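Putative fimbrial subunit (Corynebacterium diphtheriae, PDB 4HSQ) is the major pilin SpaD, represented here by domains D2 and D3, and probably polymerises into the shaft of pili that serve cell adhesion. Local coordinates at residues A[21-26]-A[103-108]; A[6-11]-A[140-145]; A[42-47]-A[82-87]. All coordinates share one frame; numbering follows the deposited sequence.

Contact 1 (A[21-26]-A[103-108])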
loop_
_atom_site.group_PDB
_atom_site.type_symbol
_atom_site.label_atom_id
_atom_site.label_comp_id
_atom_site.label_asym_id
_atom_site.label_seq_id
_atom_site.Cartn_x
_atom_site.Cartn_y
_atom_site.Cartn_z
ATOM N N TYR A 21 -4.317 3.017 -3.932
ATOM C CA TYR A 21 -3.290 2.589 -4.894
ATOM C C TYR A 21 -3.936 1.610 -5.851
ATOM O O TYR A 21 -5.089 1.242 -5.641
ATOM C CB TYR A 21 -2.006 2.072 -4.245
ATOM C CG TYR A 21 -2.085 0.731 -3.551
ATOM C CD1 TYR A 21 -1.845 -0.452 -4.252
ATOM C CD2 TYR A 21 -2.282 0.647 -2.177
ATOM C CE1 TYR A 21 -1.845 -1.686 -3.607
ATOM C CE2 TYR A 21 -2.294 -0.586 -1.522
ATOM C CZ TYR A 21 -2.068 -1.748 -2.242
ATOM O OH TYR A 21 -2.083 -2.976 -1.629
ATOM N N THR A 22 -3.236 1.240 -6.914
ATOM C CA THR A 22 -3.867 0.417 -7.921
ATOM C C THR A 22 -3.115 -0.836 -8.255
ATOM O O THR A 22 -1.900 -0.934 -8.047
ATOM C CB THR A 22 -4.085 1.220 -9.252
ATOM O OG1 THR A 22 -2.835 1.672 -9.775
ATOM C CG2 THR A 22 -5.060 2.401 -9.101
ATOM N N TYR A 23 -3.892 -1.820 -8.724
ATOM C CA TYR A 23 -3.422 -3.044 -9.337
ATOM C C TYR A 23 -3.827 -3.027 -10.773
ATOM O O TYR A 23 -4.929 -2.564 -11.088
ATOM C CB TYR A 23 -3.985 -4.307 -8.677
ATOM C CG TYR A 23 -3.452 -4.525 -7.283
ATOM C CD1 TYR A 23 -2.117 -4.867 -7.070
ATOM C CD2 TYR A 23 -4.299 -4.476 -6.180
ATOM C CE1 TYR A 23 -1.632 -5.124 -5.784
ATOM C CE2 TYR A 23 -3.818 -4.704 -4.888
ATOM C CZ TYR A 23 -2.492 -5.042 -4.701
ATOM O OH TYR A 23 -2.031 -5.265 -3.434
ATOM N N THR A 24 -3.008 -3.631 -11.634
ATOM C CA THR A 24 -3.390 -3.788 -13.034
ATOM C C THR A 24 -3.199 -5.261 -13.413
ATOM O O THR A 24 -2.171 -5.858 -13.074
ATOM C CB THR A 24 -2.626 -2.824 -13.981
ATOM O OG1 THR A 24 -3.055 -1.483 -13.696
ATOM C CG2 THR A 24 -2.923 -3.125 -15.476
ATOM N N ILE A 25 -4.195 -5.828 -14.097
ATOM C CA ILE A 25 -4.160 -7.227 -14.564
ATOM C C ILE A 25 -4.243 -7.182 -16.071
ATOM O O ILE A 25 -5.191 -6.612 -16.634
ATOM C CB ILE A 25 -5.267 -8.113 -13.928
ATOM C CG1 ILE A 25 -5.175 -8.079 -12.366
ATOM C CG2 ILE A 25 -5.164 -9.579 -14.459
ATOM C CD1 ILE A 25 -6.535 -8.330 -11.710
ATOM N N LYS A 26 -3.244 -7.779 -16.724
ATOM C CA LYS A 26 -3.165 -7.827 -18.191
ATOM C C LYS A 26 -3.121 -9.276 -18.635
ATOM O O LYS A 26 -2.440 -10.119 -18.020
ATOM C CB LYS A 26 -1.947 -7.050 -18.723
ATOM C CG LYS A 26 -2.082 -5.536 -18.507
ATOM C CD LYS A 26 -1.146 -4.709 -19.384
ATOM C CE LYS A 26 -1.105 -3.246 -18.974
ATOM N NZ LYS A 26 -2.369 -2.507 -19.292
ATOM N N LEU A 103 -7.282 -4.736 -16.859
ATOM C CA LEU A 103 -8.152 -4.313 -15.768
ATOM C C LEU A 103 -7.331 -3.549 -14.767
ATOM O O LEU A 103 -6.370 -4.097 -14.247
ATOM C CB LEU A 103 -8.857 -5.523 -15.075
ATOM C CG LEU A 103 -9.476 -5.237 -13.675
ATOM C CD1 LEU A 103 -10.699 -4.296 -13.781
ATOM C CD2 LEU A 103 -9.835 -6.525 -12.925
ATOM N N THR A 104 -7.745 -2.321 -14.444
ATOM C CA THR A 104 -7.092 -1.543 -13.392
ATOM C C THR A 104 -8.128 -1.246 -12.331
ATOM O O THR A 104 -9.239 -0.784 -12.642
ATOM C CB THR A 104 -6.430 -0.237 -13.921
ATOM O OG1 THR A 104 -5.423 -0.593 -14.869
ATOM C CG2 THR A 104 -5.733 0.558 -12.784
ATOM N N PHE A 105 -7.767 -1.494 -11.070
ATOM C CA PHE A 105 -8.704 -1.208 -9.991
ATOM C C PHE A 105 -7.943 -0.637 -8.818
ATOM O O PHE A 105 -6.726 -0.829 -8.686
ATOM C CB PHE A 105 -9.545 -2.437 -9.596
ATOM C CG PHE A 105 -8.758 -3.582 -8.995
ATOM C CD1 PHE A 105 -8.645 -3.720 -7.618
ATOM C CD2 PHE A 105 -8.232 -4.591 -9.808
ATOM C CE1 PHE A 105 -7.913 -4.778 -7.067
ATOM C CE2 PHE A 105 -7.499 -5.644 -9.255
ATOM C CZ PHE A 105 -7.353 -5.736 -7.892
ATOM N N GLU A 106 -8.680 0.036 -7.957
ATOM C CA GLU A 106 -8.143 0.751 -6.833
ATOM C C GLU A 106 -8.504 0.114 -5.515
ATOM O O GLU A 106 -9.629 -0.351 -5.321
ATOM C CB GLU A 106 -8.682 2.172 -6.930
ATOM C CG GLU A 106 -8.159 3.161 -5.913
ATOM C CD GLU A 106 -8.950 4.449 -6.019
ATOM O OE1 GLU A 106 -8.772 5.176 -7.020
ATOM O OE2 GLU A 106 -9.799 4.696 -5.137
ATOM N N VAL A 107 -7.528 0.125 -4.584
ATOM C CA VAL A 107 -7.663 -0.400 -3.220
ATOM C C VAL A 107 -7.056 0.571 -2.225
ATOM O O VAL A 107 -6.276 1.468 -2.613
ATOM C CB VAL A 107 -6.973 -1.812 -3.080
ATOM C CG1 VAL A 107 -7.672 -2.881 -3.929
ATOM C CG2 VAL A 107 -5.470 -1.755 -3.389
ATOM N N LYS A 108 -7.322 0.334 -0.939
ATOM C CA LYS A 108 -6.670 1.007 0.184
ATOM C C LYS A 108 -6.273 -0.059 1.160
ATOM O O LYS A 108 -7.098 -0.916 1.480
ATOM C CB LYS A 108 -7.552 2.049 0.902
ATOM C CG LYS A 108 -7.845 3.290 0.039
ATOM C CD LYS A 108 -8.785 4.276 0.758
ATOM C CE LYS A 108 -9.113 5.434 -0.176
ATOM N NZ LYS A 108 -10.057 6.414 0.444
#
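Y23 and F105 meet at the middle of the apolar face that Y21, Y23, I25, L103, F105 and V107 share. CB of Y23 lies above the F105 ring, while the two rings themselves meet obliquely, planes 46° apart. On one side, CD1 of I25 reaches the edge of the F105 ring at CE2 (3.8 Å); the side chains of I25 and L103 run alongside each other, CD1 of I25 meeting CD2 of L103 at 4.0 Å. On the other side, methyl CG2 of V107 makes a CH-pi contact over one face of the Y21 ring, 3.6 Å from its centroid and displaced toward the rim. CG of Y21 is tucked between backbone N and carbonyl carbon (chi1 71°), which brings the ring over V107 CG2. That methyl also touches CE2 of Y23. Y21 OH donates to Y23 OH (2.9 Å), so the two phenols are joined above this packing, close to L118 and N120 of the opposing sheet.

Six backbone hydrogen bonds in three antiparallel pairs, among them Y21 N to V107 O at 2.8 Å, carry these residues. The other face is polar: T24 OG1 and T104 OG1 are hydrogen-bonded at 2.8 Å, and E106 forms a salt bridge with K55.

The pairing is therefore two-sided, with an aromatic and aliphatic face turned into the D2 sandwich and hydroxyl and carboxylate groups on its outer surface.

Contact 2 (A[6-11]-A[140-145])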
loop_
_atom_site.group_PDB
_atom_site.type_symbol
_atom_site.label_atom_id
_atom_site.label_comp_id
_atom_site.label_asym_id
_atom_site.label_seq_id
_atom_site.Cartn_x
_atom_site.Cartn_y
_atom_site.Cartn_z
ATOM N N THR A 6 -0.065 -13.601 -18.879
ATOM C CA THR A 6 -1.006 -13.166 -17.830
ATOM C C THR A 6 -0.181 -12.474 -16.755
ATOM O O THR A 6 0.646 -13.113 -16.115
ATOM C CB THR A 6 -1.789 -14.377 -17.324
ATOM O OG1 THR A 6 -2.131 -15.188 -18.445
ATOM C CG2 THR A 6 -3.025 -13.996 -16.599
ATOM N N GLU A 7 -0.367 -11.160 -16.592
ATOM C CA GLU A 7 0.494 -10.388 -15.713
ATOM C C GLU A 7 -0.282 -9.492 -14.786
ATOM O O GLU A 7 -1.296 -8.909 -15.183
ATOM C CB GLU A 7 1.420 -9.516 -16.580
ATOM C CG GLU A 7 2.513 -8.779 -15.804
ATOM C CD GLU A 7 3.575 -8.036 -16.598
ATOM O OE1 GLU A 7 3.448 -7.937 -17.841
ATOM O OE2 GLU A 7 4.538 -7.544 -15.968
ATOM N N LYS A 8 0.231 -9.361 -13.570
ATOM C CA LYS A 8 -0.279 -8.427 -12.567
ATOM C C LYS A 8 0.832 -7.423 -12.238
ATOM O O LYS A 8 1.993 -7.814 -12.069
ATOM C CB LYS A 8 -0.758 -9.157 -11.303
ATOM C CG LYS A 8 -1.400 -8.212 -10.263
ATOM C CD LYS A 8 -2.128 -8.979 -9.144
ATOM C CE LYS A 8 -2.598 -7.970 -8.136
ATOM N NZ LYS A 8 -3.594 -8.497 -7.161
ATOM N N THR A 9 0.453 -6.146 -12.076
ATOM C CA THR A 9 1.364 -5.093 -11.669
ATOM C C THR A 9 0.695 -4.319 -10.540
ATOM O O THR A 9 -0.522 -4.369 -10.382
ATOM C CB THR A 9 1.764 -4.168 -12.844
ATOM O OG1 THR A 9 0.580 -3.662 -13.442
ATOM C CG2 THR A 9 2.636 -4.878 -13.910
ATOM N N VAL A 10 1.494 -3.601 -9.770
ATOM C CA VAL A 10 0.996 -2.783 -8.670
ATOM C C VAL A 10 1.666 -1.431 -8.756
ATOM O O VAL A 10 2.865 -1.337 -9.017
ATOM C CB VAL A 10 1.194 -3.428 -7.271
ATOM C CG1 VAL A 10 2.679 -3.709 -6.958
ATOM C CG2 VAL A 10 0.571 -2.559 -6.160
ATOM N N LYS A 11 0.863 -0.386 -8.606
ATOM C CA LYS A 11 1.368 0.967 -8.545
ATOM C C LYS A 11 1.037 1.474 -7.155
ATOM O O LYS A 11 -0.114 1.785 -6.884
ATOM C CB LYS A 11 0.754 1.863 -9.634
ATOM C CG LYS A 11 1.490 3.186 -9.707
ATOM C CD LYS A 11 2.806 2.995 -10.507
ATOM C CE LYS A 11 3.689 4.222 -10.514
ATOM N NZ LYS A 11 4.075 4.654 -9.126
ATOM N N ASN A 140 1.430 -13.613 -12.210
ATOM C CA ASN A 140 2.522 -13.581 -11.248
ATOM C C ASN A 140 1.972 -12.961 -9.989
ATOM O O ASN A 140 0.900 -12.334 -10.032
ATOM C CB ASN A 140 3.668 -12.711 -11.784
ATOM C CG ASN A 140 3.191 -11.339 -12.192
ATOM O OD1 ASN A 140 2.413 -11.203 -13.130
ATOM N ND2 ASN A 140 3.634 -10.296 -11.497
ATOM N N GLU A 141 2.701 -13.086 -8.894
ATOM C CA GLU A 141 2.327 -12.472 -7.639
ATOM C C GLU A 141 3.140 -11.208 -7.446
ATOM O O GLU A 141 4.339 -11.207 -7.740
ATOM C CB GLU A 141 2.554 -13.436 -6.474
ATOM C CG GLU A 141 1.915 -12.952 -5.187
ATOM C CD GLU A 141 1.735 -14.082 -4.200
ATOM O OE1 GLU A 141 2.774 -14.588 -3.732
ATOM O OE2 GLU A 141 0.581 -14.489 -3.927
ATOM N N VAL A 142 2.502 -10.147 -6.930
ATOM C CA VAL A 142 3.155 -8.866 -6.655
ATOM C C VAL A 142 3.066 -8.638 -5.177
ATOM O O VAL A 142 2.216 -9.222 -4.513
ATOM C CB VAL A 142 2.595 -7.654 -7.458
ATOM C CG1 VAL A 142 2.914 -7.792 -8.936
ATOM C CG2 VAL A 142 1.089 -7.440 -7.225
ATOM N N VAL A 143 3.958 -7.829 -4.646
ATOM C CA VAL A 143 3.979 -7.610 -3.210
ATOM C C VAL A 143 4.095 -6.122 -2.937
ATOM O O VAL A 143 4.817 -5.412 -3.636
ATOM C CB VAL A 143 5.138 -8.420 -2.538
ATOM C CG1 VAL A 143 5.014 -8.406 -1.025
ATOM C CG2 VAL A 143 5.187 -9.870 -3.039
ATOM N N THR A 144 3.425 -5.685 -1.870
ATOM C CA THR A 144 3.442 -4.305 -1.356
ATOM C C THR A 144 3.799 -4.389 0.108
ATOM O O THR A 144 3.160 -5.147 0.839
ATOM C CB THR A 144 2.059 -3.660 -1.559
ATOM O OG1 THR A 144 1.747 -3.692 -2.957
ATOM C CG2 THR A 144 2.006 -2.231 -1.036
ATOM N N TYR A 145 4.741 -3.558 0.563
ATOM C CA TYR A 145 5.176 -3.594 1.958
ATOM C C TYR A 145 4.896 -2.307 2.700
ATOM O O TYR A 145 5.229 -1.219 2.220
ATOM C CB TYR A 145 6.686 -3.840 2.052
ATOM C CG TYR A 145 7.179 -5.151 1.497
ATOM C CD1 TYR A 145 7.382 -6.254 2.330
ATOM C CD2 TYR A 145 7.454 -5.296 0.141
ATOM C CE1 TYR A 145 7.913 -7.453 1.828
ATOM C CE2 TYR A 145 8.000 -6.483 -0.366
ATOM C CZ TYR A 145 8.206 -7.561 0.479
ATOM O OH TYR A 145 8.709 -8.730 -0.033
#
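N140 grips the main chain of K8 with its side-chain amide, using both ends of the group. OD1 accepts from K8 N at 2.9 Å in a nearly straight bond, although that donor is tilted 26° from the amide's carbonyl plane. ND2 donates a hydrogen bond to K8 O at 3.0 Å, meeting a lone pair in the carbonyl plane of K8. CG of N140 stands between its own backbone N and carbonyl carbon (chi1 53°), which turns the amide toward K8. The amide thus occupies the place of a neighbouring strand's peptide: the strands run nearly parallel (17°), but their axes, 7.2 Å apart at closest, are too far for a backbone ladder.

V142 packs next to this: CG1 lies 3.3 Å from K8 O, and CG2 rests on the extended lysine chain, 3.8 Å from CE. Its CB meets CG1 of V10 at 4.0 Å, the two side chains running antiparallel past one another, and CG2 of V10 touches OG1 of T144.

Farther out, T144 OG1 is hydrogen-bonded to D12. V142 and T144 are held by backbone bonds to N120 and L118, and T9 by T24. K8 NZ is covalently linked to N120 CG and hydrogen-bonded to D45.

That link is a Lys-Asn isopeptide bond. Hydrogen-bonded at its peptide by N140 and packed along its chain by V142, K8 is fixed at both backbone and tip, and the cross-link ties strand 7-11 covalently to the opposing sheet of D2, consistent with a pilin built to bear tension.

Contact 3 (A[42-47]-A[82-87])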
loop_
_atom_site.group_PDB
_atom_site.type_symbol
_atom_site.label_atom_id
_atom_site.label_comp_id
_atom_site.label_asym_id
_atom_site.label_seq_id
_atom_site.Cartn_x
_atom_site.Cartn_y
_atom_site.Cartn_z
ATOM N N ARG A 42 -13.743 -13.339 -17.595
ATOM C CA ARG A 42 -13.773 -12.632 -16.317
ATOM C C ARG A 42 -12.386 -12.590 -15.661
ATOM O O ARG A 42 -11.510 -13.390 -15.980
ATOM C CB ARG A 42 -14.817 -13.229 -15.348
ATOM C CG ARG A 42 -14.449 -14.597 -14.731
ATOM C CD ARG A 42 -15.636 -15.161 -13.969
ATOM N NE ARG A 42 -15.272 -16.356 -13.199
ATOM C CZ ARG A 42 -15.454 -17.606 -13.615
ATOM N NH1 ARG A 42 -15.975 -17.846 -14.813
ATOM N NH2 ARG A 42 -15.107 -18.626 -12.842
ATOM N N PHE A 43 -12.196 -11.609 -14.776
ATOM C CA PHE A 43 -11.019 -11.494 -13.932
ATOM C C PHE A 43 -11.445 -11.819 -12.552
ATOM O O PHE A 43 -12.493 -11.346 -12.124
ATOM C CB PHE A 43 -10.435 -10.055 -13.948
ATOM C CG PHE A 43 -10.191 -9.421 -15.288
ATOM C CD1 PHE A 43 -8.902 -9.310 -15.796
ATOM C CD2 PHE A 43 -11.239 -8.837 -16.004
ATOM C CE1 PHE A 43 -8.662 -8.663 -17.017
ATOM C CE2 PHE A 43 -10.997 -8.179 -17.221
ATOM C CZ PHE A 43 -9.707 -8.083 -17.708
ATOM N N GLU A 44 -10.611 -12.554 -11.805
ATOM C CA GLU A 44 -10.880 -12.860 -10.407
ATOM C C GLU A 44 -9.665 -12.509 -9.609
ATOM O O GLU A 44 -8.558 -12.719 -10.087
ATOM C CB GLU A 44 -11.269 -14.336 -10.210
ATOM C CG GLU A 44 -12.698 -14.583 -10.648
ATOM C CD GLU A 44 -13.305 -15.906 -10.234
ATOM O OE1 GLU A 44 -12.649 -16.655 -9.478
ATOM O OE2 GLU A 44 -14.438 -16.196 -10.678
ATOM N N ASP A 45 -9.854 -11.931 -8.422
ATOM C CA ASP A 45 -8.723 -11.553 -7.586
ATOM C C ASP A 45 -9.114 -11.616 -6.124
ATOM O O ASP A 45 -9.979 -10.847 -5.668
ATOM C CB ASP A 45 -8.221 -10.140 -7.968
ATOM C CG ASP A 45 -6.866 -9.776 -7.373
ATOM O OD1 ASP A 45 -6.628 -10.112 -6.201
ATOM O OD2 ASP A 45 -6.118 -9.006 -8.022
ATOM N N GLU A 46 -8.471 -12.545 -5.392
ATOM C CA GLU A 46 -8.662 -12.746 -3.949
ATOM C C GLU A 46 -7.855 -11.707 -3.242
ATOM O O GLU A 46 -6.624 -11.796 -3.154
ATOM C CB GLU A 46 -8.225 -14.155 -3.512
ATOM C CG GLU A 46 -9.097 -15.271 -4.067
ATOM C CD GLU A 46 -8.628 -16.646 -3.637
ATOM O OE1 GLU A 46 -8.764 -16.972 -2.435
ATOM O OE2 GLU A 46 -8.079 -17.380 -4.491
ATOM N N LEU A 47 -8.523 -10.667 -2.816
ATOM C CA LEU A 47 -7.799 -9.585 -2.189
ATOM C C LEU A 47 -7.461 -9.912 -0.774
ATOM O O LEU A 47 -8.301 -10.438 -0.034
ATOM C CB LEU A 47 -8.629 -8.296 -2.232
ATOM C CG LEU A 47 -8.996 -7.797 -3.632
ATOM C CD1 LEU A 47 -9.917 -6.600 -3.523
ATOM C CD2 LEU A 47 -7.731 -7.448 -4.446
ATOM N N LYS A 82 -13.048 -11.366 -2.287
ATOM C CA LYS A 82 -12.694 -11.752 -3.648
ATOM C C LYS A 82 -13.374 -10.773 -4.613
ATOM O O LYS A 82 -14.584 -10.557 -4.525
ATOM C CB LYS A 82 -13.088 -13.214 -3.960
ATOM C CG LYS A 82 -12.570 -13.666 -5.332
ATOM C CD LYS A 82 -12.772 -15.149 -5.584
ATOM C CE LYS A 82 -14.028 -15.459 -6.354
ATOM N NZ LYS A 82 -14.014 -16.858 -6.855
ATOM N N LEU A 83 -12.589 -10.163 -5.507
ATOM C CA LEU A 83 -13.093 -9.279 -6.560
ATOM C C LEU A 83 -13.344 -10.098 -7.827
ATOM O O LEU A 83 -12.486 -10.884 -8.230
ATOM C CB LEU A 83 -12.074 -8.148 -6.881
ATOM C CG LEU A 83 -12.427 -7.228 -8.075
ATOM C CD1 LEU A 83 -13.660 -6.396 -7.760
ATOM C CD2 LEU A 83 -11.232 -6.301 -8.425
ATOM N N VAL A 84 -14.510 -9.918 -8.455
ATOM C CA VAL A 84 -14.817 -10.597 -9.721
ATOM C C VAL A 84 -15.322 -9.537 -10.693
ATOM O O VAL A 84 -16.321 -8.883 -10.407
ATOM C CB VAL A 84 -15.845 -11.764 -9.566
ATOM C CG1 VAL A 84 -16.049 -12.479 -10.900
ATOM C CG2 VAL A 84 -15.406 -12.765 -8.498
ATOM N N VAL A 85 -14.636 -9.376 -11.825
ATOM C CA VAL A 85 -15.024 -8.439 -12.889
ATOM C C VAL A 85 -15.375 -9.299 -14.081
ATOM O O VAL A 85 -14.493 -9.954 -14.624
ATOM C CB VAL A 85 -13.917 -7.396 -13.204
ATOM C CG1 VAL A 85 -14.374 -6.463 -14.323
ATOM C CG2 VAL A 85 -13.544 -6.611 -11.943
ATOM N N THR A 86 -16.666 -9.357 -14.435
ATOM C CA THR A 86 -17.178 -10.254 -15.485
ATOM C C THR A 86 -17.651 -9.475 -16.678
ATOM O O THR A 86 -18.477 -8.588 -16.520
ATOM C CB THR A 86 -18.334 -11.084 -14.913
ATOM O OG1 THR A 86 -17.928 -11.702 -13.692
ATOM C CG2 THR A 86 -18.836 -12.156 -15.885
ATOM N N LEU A 87 -17.188 -9.826 -17.877
ATOM C CA LEU A 87 -17.690 -9.131 -19.057
ATOM C C LEU A 87 -19.119 -9.549 -19.289
ATOM O O LEU A 87 -19.467 -10.722 -19.083
ATOM C CB LEU A 87 -16.849 -9.375 -20.322
ATOM C CG LEU A 87 -15.353 -9.060 -20.255
ATOM C CD1 LEU A 87 -14.770 -9.083 -21.649
ATOM C CD2 LEU A 87 -15.080 -7.691 -19.610
#
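F43 with V85 and D45 with L83 are the hydrogen-bonded pairs of an antiparallel ladder (axes at 171°), closed by four backbone bonds such as L83 N to D45 O at 2.7 Å.

On the more polar face, E44 is the middle of a salt-bridge network. R42 NE donates to E44 OE2 at 2.7 Å, the oxygen lying in the guanidinium plane, with a weak second bond from NH2. K82 NZ crosses from the other strand to E44 OE1 at 3.0 Å. Both nitrogens come from out of the carboxylate plane, the lysine more steeply. K82 gets there by a bend at its third torsion (96°), and its CD packs against CG of E46 at 4.0 Å. Beneath the charges V84 lies alongside E44, its CG2 3.9 Å from CG of E44 and its CG1 near CD of R42. With both oxygens engaged, the carboxylate is held against rotation and probably remains ionised.

The other face is apolar apart from D45, whose OD2 is hydrogen-bonded to K8 NZ. The edge of the F43 ring passes V85 O, with CD2 4.1 Å from V85 CB, and CD1 of L47 approaches CB of L83.

Within its sheet the pair lies between strand 117-127, bonded to R42 and E44, and strand 71-73, bonded to T86; its inner face packs on L103 and F105 of strand 100-109.

In the fold
From the N terminus, the chain enters strand 7-11 and turns into strand 20-28, its neighbour in the five-stranded sheet. It then crosses to strand 41-46 in the opposing sheet, where the return of strand 82-87 closes contact 3, the innermost loop. Strand 100-109 comes back to strand 20-28 and closes contact 1 around it. The outermost loop is shut by contact 2, when strand 142-155 reaches strand 7-11 before running on into D3. The three are thus nested, without crossing. Contacts 1 and 3 each pair strands within one of the two opposed sheets of D2 and meet face to face in its core, while contact 2 joins the sheets at their edge.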